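Lysozyme (Penaeus vannamei, PDB 6UKC) probably hydrolyses beta-1,4 linkages in bacterial peptidoglycan and in chitodextrins, as a C-type lysozyme of glycosyl hydrolase family 22. Local coordinates at residues 15-20 / 86-91; 26-30 / 94-98. One frame throughout, in Å; residues are numbered along the deposited sequence.

Contact 1: residues 15-20 / 86-91; sequences LLKRDY and DITEAL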
ATOM      1  N   LEU A  15      -5.274  11.987   5.596  1.00 21.40           N
ATOM      2  CA  LEU A  15      -4.762  11.191   6.743  1.00 21.39           C
ATOM      3  C   LEU A  15      -3.243  11.040   6.634  1.00 20.88           C
ATOM      4  O   LEU A  15      -2.539  11.206   7.668  1.00 17.51           O
ATOM      5  CB  LEU A  15      -5.410   9.809   6.749  1.00 22.32           C
ATOM      6  CG  LEU A  15      -4.823   8.867   7.792  1.00 23.28           C
ATOM      7  CD1 LEU A  15      -5.208   9.337   9.191  1.00 24.15           C
ATOM      8  CD2 LEU A  15      -5.252   7.436   7.541  1.00 24.24           C
ATOM      9  N   LEU A  16      -2.757  10.645   5.452  1.00 21.04           N
ATOM     10  CA  LEU A  16      -1.294  10.462   5.229  1.00 20.96           C
ATOM     11  C   LEU A  16      -0.568  11.801   5.484  1.00 20.80           C
ATOM     12  O   LEU A  16       0.552  11.782   6.054  1.00 20.45           O
ATOM     13  CB  LEU A  16      -1.055   9.923   3.819  1.00 20.23           C
ATOM     14  CG  LEU A  16      -1.607   8.524   3.532  1.00 20.13           C
ATOM     15  CD1 LEU A  16      -1.431   8.186   2.062  1.00 20.21           C
ATOM     16  CD2 LEU A  16      -0.924   7.461   4.381  1.00 20.87           C
ATOM     17  N   LYS A  17      -1.196  12.937   5.161  1.00 20.44           N
ATOM     18  CA  LYS A  17      -0.574  14.265   5.379  1.00 20.62           C
ATOM     19  C   LYS A  17      -0.644  14.652   6.863  1.00 20.95           C
ATOM     20  O   LYS A  17       0.386  15.037   7.427  1.00 23.36           O
ATOM     21  CB  LYS A  17      -1.253  15.343   4.538  1.00 20.31           C
ATOM     22  CG  LYS A  17      -0.669  16.743   4.733  1.00 20.49           C
ATOM     23  CD  LYS A  17       0.776  16.887   4.268  1.00 21.20           C
ATOM     24  CE  LYS A  17       0.929  16.719   2.764  1.00 20.91           C
ATOM     25  NZ  LYS A  17       2.290  17.057   2.309  1.00 20.99           N
ATOM     26  N   ARG A  18      -1.824  14.606   7.468  1.00 22.61           N
ATOM     27  CA  ARG A  18      -2.070  15.095   8.856  1.00 23.37           C
ATOM     28  C   ARG A  18      -1.290  14.241   9.873  1.00 22.79           C
ATOM     29  O   ARG A  18      -0.556  14.824  10.708  1.00 22.07           O
ATOM     30  CB  ARG A  18      -3.577  15.088   9.140  1.00 24.80           C
ATOM     31  CG  ARG A  18      -3.971  15.770  10.443  1.00 26.82           C
ATOM     32  CD  ARG A  18      -5.427  15.585  10.806  1.00 27.64           C
ATOM     33  NE  ARG A  18      -5.863  14.225  10.477  1.00 30.40           N
ATOM     34  CZ  ARG A  18      -6.652  13.887   9.439  1.00 31.63           C
ATOM     35  NH1 ARG A  18      -7.138  14.805   8.618  1.00 30.95           N
ATOM     36  NH2 ARG A  18      -6.964  12.620   9.229  1.00 30.66           N
ATOM     37  N   ASP A  19      -1.403  12.912   9.795  1.00 21.13           N
ATOM     38  CA  ASP A  19      -0.976  12.016  10.900  1.00 20.63           C
ATOM     39  C   ASP A  19       0.437  11.483  10.671  1.00 19.79           C
ATOM     40  O   ASP A  19       1.109  11.181  11.691  1.00 20.45           O
ATOM     41  CB  ASP A  19      -1.934  10.849  11.081  1.00 22.16           C
ATOM     42  CG  ASP A  19      -3.277  11.261  11.640  1.00 24.67           C
ATOM     43  OD1 ASP A  19      -3.558  12.475  11.701  1.00 25.05           O
ATOM     44  OD2 ASP A  19      -4.028  10.355  12.008  1.00 29.52           O
ATOM     45  N   TYR A  20       0.867  11.350   9.411  1.00 18.38           N
ATOM     46  CA  TYR A  20       2.152  10.702   9.021  1.00 17.78           C
ATOM     47  C   TYR A  20       3.137  11.692   8.386  1.00 19.00           C
ATOM     48  O   TYR A  20       4.299  11.261   8.143  1.00 19.86           O
ATOM     49  CB  TYR A  20       1.848   9.518   8.103  1.00 17.54           C
ATOM     50  CG  TYR A  20       1.002   8.487   8.795  1.00 16.85           C
ATOM     51  CD1 TYR A  20       1.559   7.667   9.769  1.00 15.92           C
ATOM     52  CD2 TYR A  20      -0.357   8.403   8.562  1.00 16.21           C
ATOM     53  CE1 TYR A  20       0.788   6.743  10.453  1.00 15.87           C
ATOM     54  CE2 TYR A  20      -1.145   7.503   9.266  1.00 16.82           C
ATOM     55  CZ  TYR A  20      -0.568   6.665  10.204  1.00 15.58           C
ATOM     56  OH  TYR A  20      -1.329   5.751  10.862  1.00 15.95           O
ATOM     57  N   ASP A  86      -6.717   1.117  11.644  1.00 20.92           N
ATOM     58  CA  ASP A  86      -5.456   1.878  11.809  1.00 19.58           C
ATOM     59  C   ASP A  86      -4.373   1.358  10.846  1.00 19.04           C
ATOM     60  O   ASP A  86      -3.955   0.186  11.011  1.00 17.62           O
ATOM     61  CB  ASP A  86      -4.988   1.786  13.253  1.00 19.43           C
ATOM     62  CG  ASP A  86      -3.738   2.585  13.503  1.00 20.00           C
ATOM     63  OD1 ASP A  86      -2.684   2.262  12.892  1.00 22.36           O
ATOM     64  OD2 ASP A  86      -3.835   3.526  14.281  1.00 22.03           O
ATOM     65  N   ILE A  87      -3.854   2.246   9.977  1.00 17.08           N
ATOM     66  CA  ILE A  87      -2.996   1.896   8.804  1.00 17.83           C
ATOM     67  C   ILE A  87      -1.518   2.000   9.172  1.00 17.86           C
ATOM     68  O   ILE A  87      -0.670   1.720   8.297  1.00 18.52           O
ATOM     69  CB  ILE A  87      -3.309   2.798   7.594  1.00 17.04           C
ATOM     70  CG1 ILE A  87      -2.977   4.270   7.882  1.00 17.73           C
ATOM     71  CG2 ILE A  87      -4.755   2.599   7.191  1.00 17.21           C
ATOM     72  CD1 ILE A  87      -2.405   5.038   6.717  1.00 18.11           C
ATOM     73  N   THR A  88      -1.194   2.432  10.384  1.00 17.09           N
ATOM     74  CA  THR A  88       0.234   2.564  10.785  1.00 17.43           C
ATOM     75  C   THR A  88       1.073   1.392  10.235  1.00 17.68           C
ATOM     76  O   THR A  88       2.087   1.666   9.538  1.00 18.81           O
ATOM     77  CB  THR A  88       0.383   2.767  12.299  1.00 16.44           C
ATOM     78  OG1 THR A  88      -0.471   3.862  12.659  1.00 15.09           O
ATOM     79  CG2 THR A  88       1.816   3.062  12.690  1.00 16.00           C
ATOM     80  N   GLU A  89       0.733   0.140  10.561  1.00 18.51           N
ATOM     81  CA  GLU A  89       1.629  -1.016  10.258  1.00 18.48           C
ATOM     82  C   GLU A  89       1.599  -1.296   8.750  1.00 17.42           C
ATOM     83  O   GLU A  89       2.652  -1.684   8.203  1.00 17.22           O
ATOM     84  CB  GLU A  89       1.198  -2.252  11.037  1.00 19.67           C
ATOM     85  CG  GLU A  89       1.330  -2.108  12.535  1.00 19.93           C
ATOM     86  CD  GLU A  89       2.737  -2.239  13.082  1.00 20.35           C
ATOM     87  OE1 GLU A  89       2.825  -2.452  14.304  1.00 21.56           O
ATOM     88  OE2 GLU A  89       3.729  -2.148  12.298  1.00 18.06           O
ATOM     89  N   ALA A  90       0.432  -1.111   8.112  1.00 15.98           N
ATOM     90  CA  ALA A  90       0.261  -1.224   6.645  1.00 15.40           C
ATOM     91  C   ALA A  90       1.260  -0.281   5.981  1.00 15.04           C
ATOM     92  O   ALA A  90       2.062  -0.754   5.149  1.00 14.80           O
ATOM     93  CB  ALA A  90      -1.162  -0.920   6.226  1.00 14.81           C
ATOM     94  N   LEU A  91       1.277   0.979   6.423  1.00 14.80           N
ATOM     95  CA  LEU A  91       2.165   2.012   5.847  1.00 15.70           C
ATOM     96  C   LEU A  91       3.619   1.631   6.159  1.00 17.41           C
ATOM     97  O   LEU A  91       4.445   1.555   5.190  1.00 16.45           O
ATOM     98  CB  LEU A  91       1.742   3.365   6.420  1.00 15.80           C
ATOM     99  CG  LEU A  91       2.551   4.583   5.970  1.00 15.60           C
ATOM    100  CD1 LEU A  91       2.602   4.707   4.445  1.00 15.40           C
ATOM    101  CD2 LEU A  91       1.977   5.838   6.588  1.00 14.88           C
TER
HETATM  102  O   HOH W   1      -4.564   5.042  10.805  1.00 24.21           O
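Tyr20, from the segment 15-20, reaches across to the start of helix 88-105 and meets three side chains there. Leu91 lies over one face of its ring: CD2 sits 3.8 Å from the ring centroid, shifted toward the rim on the CG side, in a CH-pi contact. At the ring's edge, in its plane, the phenol OH and Thr88 OG1 are 2.7 Å apart, hydrogen-bonded. Ile87 approaches obliquely, its CD1 3.8 Å from Tyr20 CE2. That methyl also meets Leu16 CD2 at 3.7 Å, the two side chains crossing nearly at right angles, whereas Leu15 CD2 comes tip to tip with it. Ile87 CG1 stands between the backbone N and the carbonyl carbon (chi1 64°), which sends the CG1-CD1 arm in among Leu15, Leu16 and Tyr20. This joins the first helix of the C-type lysozyme fold to the long helix 88-105 at its N-terminal end. Phe7 borders the seam beside Leu15 and Ile87, and Trp30 of helix 24-38 touches Leu16 and Leu91. Behind Thr88 stands Asp86, just before the turn into the helix, which makes a capping bond: its OD1 accepts from Thr88 N at 2.9 Å and, through the syn lone pair, from Thr88 OG1 at 2.7 Å. The two bonds converge on one carboxylate oxygen, and the second orients the hydroxyl that faces Tyr20. A water accepts from Ile87 N at 3.0 Å and makes a weak bond to Tyr20 OH, adding a second link between the phenol and the turn into the helix.

Contact 2: residues 26-30 / 94-98; sequences DIKNW and AETIR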
ATOM      1  N   ASP A  26       5.049  10.969  -1.925  1.00 18.63           N
ATOM      2  CA  ASP A  26       4.652   9.727  -1.230  1.00 16.84           C
ATOM      3  C   ASP A  26       3.145   9.624  -1.343  1.00 16.59           C
ATOM      4  O   ASP A  26       2.658   8.531  -1.798  1.00 18.08           O
ATOM      5  CB  ASP A  26       5.112   9.697   0.230  1.00 17.38           C
ATOM      6  CG  ASP A  26       6.601   9.439   0.424  1.00 16.48           C
ATOM      7  OD1 ASP A  26       7.359   9.506  -0.589  1.00 15.10           O
ATOM      8  OD2 ASP A  26       6.981   9.185   1.579  1.00 15.16           O
ATOM      9  N   ILE A  27       2.435  10.708  -0.992  1.00 16.55           N
ATOM     10  CA  ILE A  27       0.947  10.650  -0.851  1.00 16.46           C
ATOM     11  C   ILE A  27       0.331  10.281  -2.213  1.00 17.54           C
ATOM     12  O   ILE A  27      -0.407   9.252  -2.284  1.00 17.38           O
ATOM     13  CB  ILE A  27       0.352  11.940  -0.264  1.00 16.52           C
ATOM     14  CG1 ILE A  27       0.663  12.070   1.234  1.00 16.76           C
ATOM     15  CG2 ILE A  27      -1.150  12.017  -0.521  1.00 16.71           C
ATOM     16  CD1 ILE A  27       0.433  13.453   1.792  1.00 16.32           C
ATOM     17  N   LYS A  28       0.659  11.022  -3.281  1.00 18.76           N
ATOM     18  CA  LYS A  28      -0.011  10.777  -4.595  1.00 19.28           C
ATOM     19  C   LYS A  28       0.203   9.311  -4.995  1.00 18.14           C
ATOM     20  O   LYS A  28      -0.741   8.691  -5.551  1.00 18.02           O
ATOM     21  CB  LYS A  28       0.473  11.756  -5.668  1.00 19.65           C
ATOM     22  CG  LYS A  28       1.926  11.620  -6.094  1.00 20.49           C
ATOM     23  CD  LYS A  28       2.384  12.826  -6.871  1.00 20.75           C
ATOM     24  CE  LYS A  28       3.656  12.600  -7.658  1.00 20.84           C
ATOM     25  NZ  LYS A  28       4.061  13.869  -8.323  1.00 21.84           N
ATOM     26  N   ASN A  29       1.382   8.762  -4.688  1.00 17.14           N
ATOM     27  CA  ASN A  29       1.718   7.358  -5.029  1.00 16.48           C
ATOM     28  C   ASN A  29       0.912   6.412  -4.125  1.00 16.78           C
ATOM     29  O   ASN A  29       0.396   5.408  -4.655  1.00 16.18           O
ATOM     30  CB  ASN A  29       3.227   7.114  -5.007  1.00 17.51           C
ATOM     31  CG  ASN A  29       3.899   7.580  -6.284  1.00 17.42           C
ATOM     32  OD1 ASN A  29       3.579   7.086  -7.351  1.00 16.69           O
ATOM     33  ND2 ASN A  29       4.779   8.570  -6.200  1.00 18.03           N
ATOM     34  N   TRP A  30       0.818   6.665  -2.812  1.00 16.71           N
ATOM     35  CA  TRP A  30       0.129   5.682  -1.931  1.00 16.82           C
ATOM     36  C   TRP A  30      -1.380   5.726  -2.226  1.00 17.15           C
ATOM     37  O   TRP A  30      -2.016   4.639  -2.307  1.00 18.31           O
ATOM     38  CB  TRP A  30       0.467   5.877  -0.438  1.00 16.88           C
ATOM     39  CG  TRP A  30       1.866   5.505  -0.045  1.00 17.03           C
ATOM     40  CD1 TRP A  30       2.729   6.281   0.678  1.00 18.20           C
ATOM     41  CD2 TRP A  30       2.561   4.257  -0.289  1.00 17.67           C
ATOM     42  NE1 TRP A  30       3.919   5.625   0.876  1.00 18.92           N
ATOM     43  CE2 TRP A  30       3.850   4.381   0.293  1.00 17.70           C
ATOM     44  CE3 TRP A  30       2.241   3.059  -0.944  1.00 16.88           C
ATOM     45  CZ2 TRP A  30       4.802   3.366   0.236  1.00 17.09           C
ATOM     46  CZ3 TRP A  30       3.189   2.060  -1.020  1.00 16.94           C
ATOM     47  CH2 TRP A  30       4.446   2.207  -0.424  1.00 17.69           C
ATOM     48  N   ALA A  94       4.522  -1.190   3.883  1.00 18.27           N
ATOM     49  CA  ALA A  94       4.579  -0.735   2.468  1.00 17.80           C
ATOM     50  C   ALA A  94       5.895   0.036   2.257  1.00 17.61           C
ATOM     51  O   ALA A  94       6.588  -0.218   1.261  1.00 15.88           O
ATOM     52  CB  ALA A  94       3.344   0.070   2.089  1.00 17.54           C
ATOM     53  N   GLU A  95       6.296   0.897   3.190  1.00 17.71           N
ATOM     54  CA  GLU A  95       7.564   1.661   3.021  1.00 17.63           C
ATOM     55  C   GLU A  95       8.764   0.714   2.995  1.00 18.43           C
ATOM     56  O   GLU A  95       9.755   1.052   2.317  1.00 17.51           O
ATOM     57  CB  GLU A  95       7.729   2.670   4.148  1.00 18.45           C
ATOM     58  CG  GLU A  95       6.742   3.811   4.013  1.00 20.85           C
ATOM     59  CD  GLU A  95       6.811   4.848   5.115  1.00 21.49           C
ATOM     60  OE1 GLU A  95       6.428   5.994   4.864  1.00 21.86           O
ATOM     61  OE2 GLU A  95       7.232   4.487   6.218  1.00 25.47           O
ATOM     62  N   THR A  96       8.722  -0.377   3.768  1.00 18.04           N
ATOM     63  CA  THR A  96       9.759  -1.447   3.733  1.00 18.75           C
ATOM     64  C   THR A  96       9.733  -2.175   2.379  1.00 18.11           C
ATOM     65  O   THR A  96      10.840  -2.497   1.847  1.00 16.89           O
ATOM     66  CB  THR A  96       9.548  -2.455   4.868  1.00 19.32           C
ATOM     67  OG1 THR A  96       9.705  -1.691   6.054  1.00 19.04           O
ATOM     68  CG2 THR A  96      10.523  -3.616   4.849  1.00 20.75           C
ATOM     69  N   ILE A  97       8.533  -2.497   1.871  1.00 18.52           N
ATOM     70  CA  ILE A  97       8.399  -3.145   0.529  1.00 18.80           C
ATOM     71  C   ILE A  97       9.012  -2.206  -0.522  1.00 18.81           C
ATOM     72  O   ILE A  97       9.855  -2.676  -1.315  1.00 19.77           O
ATOM     73  CB  ILE A  97       6.936  -3.507   0.225  1.00 19.92           C
ATOM     74  CG1 ILE A  97       6.446  -4.619   1.163  1.00 19.09           C
ATOM     75  CG2 ILE A  97       6.742  -3.870  -1.248  1.00 19.71           C
ATOM     76  CD1 ILE A  97       4.974  -4.854   1.101  1.00 18.09           C
ATOM     77  N   ARG A  98       8.639  -0.926  -0.504  1.00 17.76           N
ATOM     78  CA  ARG A  98       9.222   0.126  -1.378  1.00 19.03           C
ATOM     79  C   ARG A  98      10.742   0.213  -1.164  1.00 19.30           C
ATOM     80  O   ARG A  98      11.468   0.248  -2.156  1.00 19.03           O
ATOM     81  CB  ARG A  98       8.598   1.501  -1.107  1.00 17.88           C
ATOM     82  CG  ARG A  98       8.869   2.503  -2.224  1.00 17.52           C
ATOM     83  CD  ARG A  98       8.470   3.934  -1.885  1.00 17.23           C
ATOM     84  NE  ARG A  98       9.079   4.342  -0.636  1.00 16.32           N
ATOM     85  CZ  ARG A  98       8.512   5.105   0.287  1.00 17.22           C
ATOM     86  NH1 ARG A  98       7.285   5.573   0.109  1.00 17.92           N
ATOM     87  NH2 ARG A  98       9.172   5.382   1.406  1.00 16.38           N
TER
HETATM   88  O   HOH W   2       5.934   6.879   2.633  1.00 11.30           O
HETATM   89  O   HOH W   3       9.105   8.229   2.723  1.00 24.69           O
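Helices 26-30 and 94-98 run nearly perpendicular, their N-to-C directions 98° apart and their local axes no closer than 13.2 Å, so long side chains must span the gap. Both belong to the helical part of the C-type lysozyme fold, where helix 24-38 passes beside the long helix 88-105. Trp30 bridges the gap with its six-membered ring, whose CH2 meets Ala94 CB at 3.5 Å; the small methyl lets the indole come near the helix backbone. With CG anti to the carbonyl carbon, the indole extends from its own helix toward Ala94 and Arg98. The guanidinium of Arg98 comes obliquely to the same ring, its plane turned 35° from the indole, and places NH1 3.3 Å from Trp30 CZ2. The bend at chi3 (53°) turns the end of this otherwise extended arginine back toward Trp30 and Asp26. Asp26 and Arg98 form only a long salt bridge, 3.9 Å from OD2 to NH1, with their side chains crossing at about a right angle. Two waters fill out this ion pair, one of them linking Asp26 OD2 to Arg98 NH2 through a weak bond on the arginine side. Around the indole, Tyr111 and Trp114 pack edge-to-face and Phe58 meets it at a shallower tilt, so Trp30 belongs to an aromatic cluster. The other water is held by four groups: it accepts from Trp30 NE1 and Arg98 NH1, in the planes of the indole and the guanidinium, and donates to both Asp26 OD2, at 2.7 Å, and Glu95 OE1. This water, with the Arg98 charge beside it, would be expected to offset the repulsion between Asp26 OD2 and Glu95 OE1, which lie 4.6 Å apart.

How the contacts relate
From the N terminus the chain forms helix 9-20, turns, and enters helix 24-38, then passes through the three-stranded antiparallel sheet before reaching helix 88-105. Contact 1 closes the loop from 15-20 to 86-91, and contact 2 closes that from 26-30 to 94-98. The segments alternate along the chain, so the two loops cross, and both end on helix 88-105, contact 1 at its start and contact 2 further along. Their centres lie about 11 Å apart and they touch directly: Lys17 CE packs 3.4 Å from Ile27 CD1, and Leu16 CB lies 3.8 Å from Ile27 CG1. Together they tie the first two helices to the long helix.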